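Protocatechuate decarboxylase (PDB 5O3M) catalyses the prenylated-flavin-dependent decarboxylation of 3,4-dihydroxybenzoate (protocatechuate) as a member of the UbiD family, and is also applied to the para-carboxylation of catechols. Local coordinates at residues G172-S177 with I226-G231; S177-A182 with R214-A219; K222-T227 with G287-G292; V271-K276 with K325-T330. One frame throughout, in Å; residues are numbered along the deposited sequence.

Contact 1 (G172-S177 with I226-G231); sequences GLALAS and ITINMG
The carbonyl oxygen of Leu173 is gripped twice by one residue of the adjacent strand, by Asn229 N at 2.8 Å and by Asn229 ND2 at 3.1 Å. The side-chain bond is almost straight (170° at the hydrogen), lies in the plane of the amide and arrives nearly along the C=O axis; the backbone N-H comes from above the carbonyl plane. Asn229 keeps CG beside its own backbone N (chi1 -57°), which brings the carboxamide round to the oxygen that this N already holds. ND2 also donates to Thr227 OG1, two residues back on the same face, and OD1 accepts from the backbone N of Ile278, so both ends of the amide are tied and its flip is fixed. Thr227 OG1 is bonded in turn to the backbone O of Lys276. Leu175 crosses the amide at about a right angle, its CD1 3.9 Å from Asn229 ND2. On the other face the contact is apolar: Ala174 CB touches Ile226 CD1 at 3.9 Å and Ile228 CD1 at 3.8 Å, while Ile228 CG2 rests on Gly172 CA at 3.6 Å. Met202 packs on Ala174 and on both isoleucines. Leu173-Asn229 and Leu175-Thr227 are hydrogen-bonded pairs, with the non-hydrogen-bonded pair Ala174-Ile228 between them. This is a buried antiparallel ladder joining strands 168-177 and 224-230 in the large antiparallel sheet of the Rift-related domain.

Contact 2 (S177-A182 with R214-A219); sequences SDPVDA and RQKAEA
Lys216 reaches from its helix across Pro179 and Val180 to the carboxylate of Asp178. Its CB and CG lie on the proline ring, CG 3.6 Å from Pro179 CG. CD touches Pro179 CG and, tightly for a pair of carbons, Val180 CG2 (3.5 Å); the valine crosses the lysine chain at about a right angle. A bend at this point (chi3 -48°) turns the end of the chain toward the acid. CE passes Asp178 OD1 at 3.1 Å, and NZ closes the salt bridge, 2.6 Å from Asp178 OD1 on its syn lone pair, with a weak second bond to OD2. The carboxylate is held from its own side too: OD2 takes the N-H of Val180 from above the carboxylate plane, closing an Asx turn, and that of Asp181 on its anti lone pair at 2.7 Å, making an Asx motif; together they hold the acid in place for the lysine. Ala217 CB meets Pro179 CG at 4.0 Å. The loop that follows strand 168-177 is thus laid against helix 209-219, with Phe213 touching Asp178 and Pro179, and with Leu224 of strand 224-230 packed on both Pro179 and Ala217.

Contact 3 (K222-T227 with G287-G292); sequences KPLPIT and GELLPG
Pro223 and Glu288 lie side by side and point the same way, the proline ring running along the acid chain: Pro223 CB is 3.6 Å from Glu288 CB, and Pro223 CG is 3.7 Å from Glu288 OE1. Glu288 sets CG between its backbone N and carbonyl carbon (chi1 41°) and extends from there, which keeps the carboxylate close to the ring; its OE2 makes a long, weak ion pair with Lys327. Pro291, three residues on from Glu288, covers the same end of the contact, with Pro291 CB 3.6 Å from Lys222 O and Pro291 CG 3.8 Å from Pro223 N. The backbones form an antiparallel ladder between strands 224-230 and 283-289 in the antiparallel sheet of the Rift-related domain, in which Leu224-Leu289 and Ile226-Gly287 are hydrogen-bonded pairs. Pro225, which has no N-H to give, occupies the non-hydrogen-bonded position facing Glu288, where the two CA atoms come to 4.1 Å. On the face opposite Glu288, Leu224 CB meets Leu289 CB at 4.3 Å. There too Ile226 CD1 extends to Leu289 CD1 at 4.2 Å. Ile226 CG2 sits over the carbonyl of Gly287, 3.3 Å from Gly287 O, the same oxygen that accepts from Ile226 N. Helix 209-219 covers this face, with Phe213 and Ala217 on Leu224, Ile210 on Ile226 and Arg214 on Leu289.

Contact 4 (V271-K276 with K325-T330); sequences VSVPEK and KVKAVT
Ser272 passes over Lys327 with 6.2 Å between their CA atoms, and the loop 271-276 lies on strand 325-330 without a hydrogen bond between them. The strand is bulged here: Lys327 and Ala328 both face Glu286 of the adjacent strand, and both turn their side chains toward the loop. Ser272 uses this pair as its seat, its OG 3.3 Å from Lys327 CB and 3.4 Å from Ala328 CB. The hydroxyl lies between the backbone N and carbonyl carbon of its residue (chi1 77°), which lowers it onto the lysine methylene and the alanine methyl. To one side Val271 and Thr330 reach toward each other tip to tip, CG2 to CG2 at 4.0 Å; the hydroxyl of Thr330 is spent on the backbone O of Cys137. To the other side Val273 CG1 lies obliquely over Lys327 CG at 4.0 Å. Beyond CG the lysine bends twice, at chi2 and chi3, and leads its amine away from the loop. At this end of the loop Glu286 supplies a polar hold, its carboxylate taking the backbone N-H of Val271 on OE2 and that of Ser272 on OE1. Pro274, next along, centres an inverse gamma turn where the loop leaves the strand. The contact is that of a connecting loop draped over one face of an antiparallel sheet at a classic beta bulge, here in the Rift-related domain.

All four contacts belong to the Rift-related domain and gather round one antiparallel sheet. Contact 1 is wholly buried and nearest the middle of the chain; contacts 2, 3 and 4 are partly buried. Contacts 1 and 3 continue each other along strand 224-230, one pairing it with 168-177 and the other with 283-289, and both rest on backbone bonds, with an asparagine side chain added in contact 1. Contact 2 ties a loop to a helix by a salt bridge, and contact 4 lays a loop on strand 323-331 by side-chain packing alone. Ser177 and Glu275 probably join contacts 1 and 2 to contact 4 by a hydrogen bond; Glu218 and Gly292 probably do so for contacts 2 and 3.

Contact 1 (G172-S177 with I226-G231)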
loop_
_atom_site.group_PDB
_atom_site.type_symbol
_atom_site.label_atom_id
_atom_site.label_comp_id
_atom_site.label_asym_id
_atom_site.label_seq_id
_atom_site.Cartn_x
_atom_site.Cartn_y
_atom_site.Cartn_z
ATOM N N GLY A 172 38.351 15.333 22.148
ATOM C CA GLY A 172 39.170 14.680 23.150
ATOM C C GLY A 172 39.402 13.205 22.885
ATOM O O GLY A 172 38.456 12.405 22.886
ATOM N N LEU A 173 40.656 12.827 22.658
ATOM C CA LEU A 173 41.011 11.431 22.411
ATOM C C LEU A 173 41.439 10.791 23.732
ATOM O O LEU A 173 42.506 11.104 24.279
ATOM C CB LEU A 173 42.106 11.325 21.356
ATOM C CG LEU A 173 42.447 9.900 20.921
ATOM C CD1 LEU A 173 41.577 9.454 19.713
ATOM C CD2 LEU A 173 43.931 9.800 20.598
ATOM N N ALA A 174 40.603 9.894 24.240
ATOM C CA ALA A 174 40.856 9.233 25.510
ATOM C C ALA A 174 41.718 7.997 25.292
ATOM O O ALA A 174 41.447 7.195 24.391
ATOM C CB ALA A 174 39.540 8.848 26.188
ATOM N N LEU A 175 42.764 7.865 26.106
ATOM C CA LEU A 175 43.497 6.619 26.274
ATOM C C LEU A 175 43.181 6.050 27.650
ATOM O O LEU A 175 43.080 6.796 28.628
ATOM C CB LEU A 175 45.006 6.827 26.128
ATOM C CG LEU A 175 45.518 6.712 24.694
ATOM C CD1 LEU A 175 44.781 7.664 23.772
ATOM C CD2 LEU A 175 47.006 6.968 24.656
ATOM N N ALA A 176 43.011 4.733 27.721
ATOM C CA ALA A 176 42.644 4.079 28.971
ATOM C C ALA A 176 42.927 2.587 28.852
ATOM O O ALA A 176 43.029 2.040 27.750
ATOM C CB ALA A 176 41.174 4.323 29.325
ATOM N N SER A 177 43.040 1.939 30.013
ATOM C CA SER A 177 43.362 0.524 30.135
ATOM C C SER A 177 42.431 -0.129 31.150
ATOM O O SER A 177 41.888 0.528 32.041
ATOM C CB SER A 177 44.823 0.301 30.587
ATOM O OG SER A 177 45.739 1.099 29.858
ATOM N N ILE A 226 42.988 8.025 33.205
ATOM C CA ILE A 226 42.667 8.317 31.818
ATOM C C ILE A 226 43.502 9.516 31.395
ATOM O O ILE A 226 43.914 10.329 32.230
ATOM C CB ILE A 226 41.144 8.574 31.684
ATOM C CG1 ILE A 226 40.733 8.873 30.247
ATOM C CG2 ILE A 226 40.714 9.702 32.597
ATOM C CD1 ILE A 226 39.237 8.993 30.100
ATOM N N THR A 227 43.803 9.600 30.102
ATOM C CA THR A 227 44.309 10.835 29.513
ATOM C C THR A 227 43.411 11.238 28.353
ATOM O O THR A 227 42.894 10.380 27.622
ATOM C CB THR A 227 45.776 10.721 29.021
ATOM O OG1 THR A 227 45.899 9.662 28.057
ATOM C CG2 THR A 227 46.742 10.494 30.192
ATOM N N ILE A 228 43.220 12.546 28.208
ATOM C CA ILE A 228 42.417 13.133 27.148
ATOM C C ILE A 228 43.365 13.965 26.300
ATOM O O ILE A 228 43.859 15.003 26.757
ATOM C CB ILE A 228 41.279 14.002 27.702
ATOM C CG1 ILE A 228 40.471 13.247 28.776
ATOM C CG2 ILE A 228 40.437 14.539 26.567
ATOM C CD1 ILE A 228 39.658 12.063 28.257
ATOM N N ASN A 229 43.611 13.527 25.070
ATOM C CA ASN A 229 44.607 14.137 24.202
ATOM C C ASN A 229 43.925 14.955 23.107
ATOM O O ASN A 229 43.056 14.445 22.395
ATOM C CB ASN A 229 45.505 13.057 23.595
ATOM C CG ASN A 229 46.196 12.200 24.652
ATOM O OD1 ASN A 229 47.357 12.427 24.976
ATOM N ND2 ASN A 229 45.486 11.213 25.183
ATOM N N MET A 230 44.331 16.215 22.958
ATOM C CA MET A 230 43.687 17.135 22.029
ATOM C C MET A 230 44.740 17.898 21.237
ATOM O O MET A 230 45.771 18.288 21.787
ATOM C CB MET A 230 42.795 18.119 22.775
ATOM C CG MET A 230 41.834 17.441 23.735
ATOM S SD MET A 230 40.749 18.635 24.533
ATOM C CE MET A 230 41.928 19.483 25.577
ATOM N N GLY A 231 44.462 18.127 19.951
ATOM C CA GLY A 231 45.396 18.812 19.072
ATOM C C GLY A 231 46.335 17.822 18.419
ATOM O O GLY A 231 47.492 17.700 18.824
#

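Contact 2 (S177-A182 with R214-A219)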
loop_
_atom_site.group_PDB
_atom_site.type_symbol
_atom_site.label_atom_id
_atom_site.label_comp_id
_atom_site.label_asym_id
_atom_site.label_seq_id
_atom_site.Cartn_x
_atom_site.Cartn_y
_atom_site.Cartn_z
ATOM N N SER A 177 43.040 1.939 30.013
ATOM C CA SER A 177 43.362 0.524 30.135
ATOM C C SER A 177 42.431 -0.129 31.150
ATOM O O SER A 177 41.888 0.528 32.041
ATOM C CB SER A 177 44.823 0.301 30.587
ATOM O OG SER A 177 45.739 1.099 29.858
ATOM N N ASP A 178 42.287 -1.442 31.022
ATOM C CA ASP A 178 41.499 -2.214 31.973
ATOM C C ASP A 178 42.150 -2.155 33.357
ATOM O O ASP A 178 43.371 -2.335 33.476
ATOM C CB ASP A 178 41.393 -3.662 31.483
ATOM C CG ASP A 178 40.467 -4.507 32.328
ATOM O OD1 ASP A 178 39.236 -4.381 32.171
ATOM O OD2 ASP A 178 40.975 -5.309 33.138
ATOM N N PRO A 179 41.377 -1.919 34.430
ATOM C CA PRO A 179 42.003 -1.777 35.762
ATOM C C PRO A 179 42.594 -3.066 36.298
ATOM O O PRO A 179 43.447 -3.011 37.189
ATOM C CB PRO A 179 40.847 -1.289 36.648
ATOM C CG PRO A 179 39.614 -1.892 35.990
ATOM C CD PRO A 179 39.902 -1.864 34.497
ATOM N N VAL A 180 42.166 -4.219 35.794
ATOM C CA VAL A 180 42.660 -5.509 36.253
ATOM C C VAL A 180 43.698 -6.084 35.300
ATOM O O VAL A 180 44.724 -6.607 35.738
ATOM C CB VAL A 180 41.481 -6.489 36.445
ATOM C CG1 VAL A 180 41.991 -7.862 36.868
ATOM C CG2 VAL A 180 40.485 -5.938 37.462
ATOM N N ASP A 181 43.444 -5.997 33.997
ATOM C CA ASP A 181 44.335 -6.523 32.965
ATOM C C ASP A 181 44.891 -5.343 32.168
ATOM O O ASP A 181 44.253 -4.861 31.225
ATOM C CB ASP A 181 43.597 -7.511 32.062
ATOM C CG ASP A 181 44.508 -8.143 31.028
ATOM O OD1 ASP A 181 45.712 -7.801 31.007
ATOM O OD2 ASP A 181 44.029 -8.989 30.244
ATOM N N ALA A 182 46.097 -4.900 32.540
ATOM C CA ALA A 182 46.708 -3.711 31.953
ATOM C C ALA A 182 46.992 -3.857 30.465
ATOM O O ALA A 182 47.238 -2.847 29.795
ATOM C CB ALA A 182 48.009 -3.380 32.685
ATOM N N ARG A 214 35.861 1.345 32.870
ATOM C CA ARG A 214 35.345 2.211 33.899
ATOM C C ARG A 214 34.430 1.534 34.890
ATOM O O ARG A 214 34.577 1.700 36.070
ATOM C CB ARG A 214 34.619 3.380 33.283
ATOM C CG ARG A 214 34.442 4.533 34.220
ATOM C CD ARG A 214 33.356 5.461 33.766
ATOM N NE ARG A 214 32.104 4.781 33.620
ATOM C CZ ARG A 214 31.337 4.433 34.622
ATOM N NH1 ARG A 214 31.690 4.701 35.834
ATOM N NH2 ARG A 214 30.216 3.817 34.396
ATOM N N GLN A 215 33.449 0.818 34.389
ATOM C CA GLN A 215 32.503 0.101 35.244
ATOM C C GLN A 215 33.211 -0.893 36.158
ATOM O O GLN A 215 32.867 -1.007 37.339
ATOM C CB GLN A 215 31.462 -0.611 34.388
ATOM C CG GLN A 215 30.425 0.314 33.807
ATOM C CD GLN A 215 29.661 -0.327 32.673
ATOM O OE1 GLN A 215 30.143 -1.265 32.033
ATOM N NE2 GLN A 215 28.462 0.174 32.412
ATOM N N LYS A 216 34.189 -1.632 35.623
ATOM C CA LYS A 216 34.940 -2.590 36.432
ATOM C C LYS A 216 35.715 -1.887 37.534
ATOM O O LYS A 216 35.853 -2.417 38.642
ATOM C CB LYS A 216 35.897 -3.394 35.551
ATOM C CG LYS A 216 36.895 -4.250 36.329
ATOM C CD LYS A 216 37.890 -4.933 35.393
ATOM C CE LYS A 216 37.191 -5.604 34.217
ATOM N NZ LYS A 216 38.143 -6.423 33.422
ATOM N N ALA A 217 36.250 -0.700 37.238
ATOM C CA ALA A 217 36.904 0.084 38.278
ATOM C C ALA A 217 35.881 0.627 39.269
ATOM O O ALA A 217 36.136 0.664 40.478
ATOM C CB ALA A 217 37.716 1.218 37.646
ATOM N N GLU A 218 34.714 1.041 38.773
ATOM C CA GLU A 218 33.668 1.543 39.659
ATOM C C GLU A 218 33.140 0.440 40.565
ATOM O O GLU A 218 32.890 0.676 41.754
ATOM C CB GLU A 218 32.536 2.161 38.833
ATOM C CG GLU A 218 31.372 2.700 39.659
ATOM C CD GLU A 218 30.553 3.734 38.911
ATOM O OE1 GLU A 218 29.962 3.394 37.855
ATOM O OE2 GLU A 218 30.523 4.895 39.375
ATOM N N ALA A 219 32.969 -0.775 40.026
ATOM C CA ALA A 219 32.496 -1.887 40.848
ATOM C C ALA A 219 33.442 -2.165 42.006
ATOM O O ALA A 219 32.994 -2.565 43.089
ATOM C CB ALA A 219 32.312 -3.145 40.000
#

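Contact 3 (K222-T227 with G287-G292)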
loop_
_atom_site.group_PDB
_atom_site.type_symbol
_atom_site.label_atom_id
_atom_site.label_comp_id
_atom_site.label_asym_id
_atom_site.label_seq_id
_atom_site.Cartn_x
_atom_site.Cartn_y
_atom_site.Cartn_z
ATOM N N LYS A 222 36.968 2.029 42.760
ATOM C CA LYS A 222 38.242 2.631 42.406
ATOM C C LYS A 222 38.114 3.509 41.164
ATOM O O LYS A 222 37.299 3.233 40.275
ATOM C CB LYS A 222 39.311 1.559 42.144
ATOM C CG LYS A 222 39.605 0.616 43.316
ATOM C CD LYS A 222 40.947 -0.077 43.116
ATOM C CE LYS A 222 41.064 -1.358 43.916
ATOM N NZ LYS A 222 41.145 -1.100 45.378
ATOM N N PRO A 223 38.920 4.564 41.072
ATOM C CA PRO A 223 38.940 5.388 39.857
ATOM C C PRO A 223 39.565 4.656 38.671
ATOM O O PRO A 223 40.225 3.624 38.806
ATOM C CB PRO A 223 39.788 6.599 40.268
ATOM C CG PRO A 223 40.663 6.085 41.379
ATOM C CD PRO A 223 39.843 5.063 42.110
ATOM N N LEU A 224 39.349 5.211 37.485
ATOM C CA LEU A 224 40.013 4.723 36.278
ATOM C C LEU A 224 40.893 5.833 35.725
ATOM O O LEU A 224 40.371 6.868 35.261
ATOM C CB LEU A 224 39.017 4.258 35.216
ATOM C CG LEU A 224 39.739 3.566 34.050
ATOM C CD1 LEU A 224 39.969 2.087 34.347
ATOM C CD2 LEU A 224 39.027 3.756 32.710
ATOM N N PRO A 225 42.214 5.674 35.761
ATOM C CA PRO A 225 43.095 6.711 35.217
ATOM C C PRO A 225 42.972 6.794 33.702
ATOM O O PRO A 225 42.886 5.783 33.001
ATOM C CB PRO A 225 44.490 6.253 35.647
ATOM C CG PRO A 225 44.364 4.774 35.732
ATOM C CD PRO A 225 42.967 4.500 36.232
ATOM N N ILE A 226 42.988 8.025 33.205
ATOM C CA ILE A 226 42.667 8.317 31.818
ATOM C C ILE A 226 43.502 9.516 31.395
ATOM O O ILE A 226 43.914 10.329 32.230
ATOM C CB ILE A 226 41.144 8.574 31.684
ATOM C CG1 ILE A 226 40.733 8.873 30.247
ATOM C CG2 ILE A 226 40.714 9.702 32.597
ATOM C CD1 ILE A 226 39.237 8.993 30.100
ATOM N N THR A 227 43.803 9.600 30.102
ATOM C CA THR A 227 44.309 10.835 29.513
ATOM C C THR A 227 43.411 11.238 28.353
ATOM O O THR A 227 42.894 10.380 27.622
ATOM C CB THR A 227 45.776 10.721 29.021
ATOM O OG1 THR A 227 45.899 9.662 28.057
ATOM C CG2 THR A 227 46.742 10.494 30.192
ATOM N N GLY A 287 43.627 12.655 34.226
ATOM C CA GLY A 287 42.708 12.564 35.339
ATOM C C GLY A 287 42.292 11.134 35.604
ATOM O O GLY A 287 42.882 10.185 35.083
ATOM N N GLU A 288 41.264 10.996 36.438
ATOM C CA GLU A 288 40.683 9.696 36.731
ATOM C C GLU A 288 39.160 9.794 36.747
ATOM O O GLU A 288 38.593 10.736 37.315
ATOM C CB GLU A 288 41.208 9.144 38.072
ATOM C CG GLU A 288 41.337 10.170 39.181
ATOM C CD GLU A 288 42.041 9.614 40.414
ATOM O OE1 GLU A 288 42.928 8.754 40.247
ATOM O OE2 GLU A 288 41.702 10.030 41.546
ATOM N N LEU A 289 38.502 8.824 36.110
ATOM C CA LEU A 289 37.044 8.720 36.197
ATOM C C LEU A 289 36.645 8.264 37.597
ATOM O O LEU A 289 37.016 7.169 38.030
ATOM C CB LEU A 289 36.510 7.754 35.141
ATOM C CG LEU A 289 36.516 8.296 33.706
ATOM C CD1 LEU A 289 36.417 7.179 32.675
ATOM C CD2 LEU A 289 35.386 9.294 33.510
ATOM N N LEU A 290 35.876 9.112 38.311
ATOM C CA LEU A 290 35.566 8.902 39.718
ATOM C C LEU A 290 34.485 7.834 39.885
ATOM O O LEU A 290 33.497 7.815 39.142
ATOM C CB LEU A 290 35.116 10.208 40.370
ATOM C CG LEU A 290 36.247 11.235 40.492
ATOM C CD1 LEU A 290 35.722 12.496 41.131
ATOM C CD2 LEU A 290 37.460 10.682 41.273
ATOM N N PRO A 291 34.658 6.935 40.848
ATOM C CA PRO A 291 33.648 5.901 41.080
ATOM C C PRO A 291 32.545 6.427 41.984
ATOM O O PRO A 291 32.785 7.237 42.883
ATOM C CB PRO A 291 34.447 4.782 41.755
ATOM C CG PRO A 291 35.502 5.534 42.542
ATOM C CD PRO A 291 35.823 6.788 41.741
ATOM N N GLY A 292 31.321 5.971 41.717
ATOM C CA GLY A 292 30.175 6.342 42.531
ATOM C C GLY A 292 29.838 7.813 42.487
ATOM O O GLY A 292 29.352 8.360 43.481
#

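Contact 4 (V271-K276 with K325-T330)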
loop_
_atom_site.group_PDB
_atom_site.type_symbol
_atom_site.label_atom_id
_atom_site.label_comp_id
_atom_site.label_asym_id
_atom_site.label_seq_id
_atom_site.Cartn_x
_atom_site.Cartn_y
_atom_site.Cartn_z
ATOM N N VAL A 271 52.389 12.151 33.581
ATOM C CA VAL A 271 53.195 12.642 34.694
ATOM C C VAL A 271 52.469 12.443 36.024
ATOM O O VAL A 271 53.114 12.255 37.057
ATOM C CB VAL A 271 53.603 14.112 34.476
ATOM C CG1 VAL A 271 54.292 14.265 33.130
ATOM C CG2 VAL A 271 52.394 15.033 34.570
ATOM N N SER A 272 51.137 12.439 36.028
ATOM C CA SER A 272 50.374 12.329 37.264
ATOM C C SER A 272 49.435 11.126 37.317
ATOM O O SER A 272 48.880 10.840 38.387
ATOM C CB SER A 272 49.545 13.602 37.491
ATOM O OG SER A 272 48.405 13.602 36.647
ATOM N N VAL A 273 49.214 10.429 36.208
ATOM C CA VAL A 273 48.372 9.237 36.245
ATOM C C VAL A 273 49.105 8.111 35.533
ATOM O O VAL A 273 49.815 8.360 34.547
ATOM C CB VAL A 273 46.990 9.484 35.615
ATOM C CG1 VAL A 273 46.192 10.499 36.429
ATOM C CG2 VAL A 273 47.136 9.913 34.148
ATOM N N PRO A 274 48.966 6.866 35.995
ATOM C CA PRO A 274 49.609 5.701 35.345
ATOM C C PRO A 274 48.922 5.297 34.038
ATOM O O PRO A 274 48.186 4.312 33.942
ATOM C CB PRO A 274 49.487 4.616 36.418
ATOM C CG PRO A 274 48.198 4.963 37.131
ATOM C CD PRO A 274 48.137 6.473 37.152
ATOM N N GLU A 275 49.166 6.079 32.987
ATOM C CA GLU A 275 48.520 5.843 31.702
ATOM C C GLU A 275 49.210 6.695 30.646
ATOM O O GLU A 275 49.735 7.772 30.948
ATOM C CB GLU A 275 47.021 6.161 31.771
ATOM C CG GLU A 275 46.270 5.981 30.458
ATOM C CD GLU A 275 46.263 4.545 29.979
ATOM O OE1 GLU A 275 47.095 4.213 29.109
ATOM O OE2 GLU A 275 45.427 3.754 30.475
ATOM N N LYS A 276 49.217 6.194 29.413
ATOM C CA LYS A 276 49.954 6.841 28.338
ATOM C C LYS A 276 49.219 8.085 27.849
ATOM O O LYS A 276 48.006 8.229 28.016
ATOM C CB LYS A 276 50.164 5.877 27.167
ATOM C CG LYS A 276 50.936 4.611 27.505
ATOM C CD LYS A 276 52.333 4.936 28.052
ATOM C CE LYS A 276 53.116 3.675 28.443
ATOM N NZ LYS A 276 52.485 2.927 29.564
ATOM N N LYS A 325 38.015 13.586 37.266
ATOM C CA LYS A 325 38.753 14.432 38.195
ATOM C C LYS A 325 40.149 14.668 37.618
ATOM O O LYS A 325 40.909 13.715 37.404
ATOM C CB LYS A 325 38.806 13.781 39.579
ATOM C CG LYS A 325 39.668 14.509 40.607
ATOM C CD LYS A 325 39.102 15.874 40.986
ATOM C CE LYS A 325 37.761 15.763 41.687
ATOM N NZ LYS A 325 37.426 17.018 42.419
ATOM N N VAL A 326 40.473 15.930 37.345
ATOM C CA VAL A 326 41.713 16.288 36.659
ATOM C C VAL A 326 42.864 16.334 37.660
ATOM O O VAL A 326 42.820 17.086 38.639
ATOM C CB VAL A 326 41.564 17.632 35.936
ATOM C CG1 VAL A 326 42.901 18.066 35.353
ATOM C CG2 VAL A 326 40.465 17.537 34.845
ATOM N N LYS A 327 43.905 15.540 37.405
ATOM C CA LYS A 327 45.121 15.572 38.209
ATOM C C LYS A 327 46.218 16.431 37.597
ATOM O O LYS A 327 47.081 16.914 38.329
ATOM C CB LYS A 327 45.673 14.155 38.424
ATOM C CG LYS A 327 44.688 13.154 39.020
ATOM C CD LYS A 327 44.451 13.386 40.508
ATOM C CE LYS A 327 44.913 12.176 41.315
ATOM N NZ LYS A 327 44.280 12.087 42.668
ATOM N N ALA A 328 46.214 16.646 36.285
ATOM C CA ALA A 328 47.223 17.493 35.662
ATOM C C ALA A 328 46.765 17.892 34.264
ATOM O O ALA A 328 45.960 17.199 33.637
ATOM C CB ALA A 328 48.580 16.778 35.594
ATOM N N VAL A 329 47.280 19.022 33.786
ATOM C CA VAL A 329 47.199 19.396 32.377
ATOM C C VAL A 329 48.618 19.671 31.904
ATOM O O VAL A 329 49.321 20.509 32.486
ATOM C CB VAL A 329 46.304 20.624 32.134
ATOM C CG1 VAL A 329 46.294 20.969 30.640
ATOM C CG2 VAL A 329 44.888 20.393 32.650
ATOM N N THR A 330 49.050 18.955 30.875
ATOM C CA THR A 330 50.315 19.244 30.222
ATOM C C THR A 330 50.025 19.774 28.824
ATOM O O THR A 330 48.969 19.499 28.243
ATOM C CB THR A 330 51.223 18.001 30.166
ATOM O OG1 THR A 330 50.789 17.116 29.127
ATOM C CG2 THR A 330 51.199 17.256 31.496
#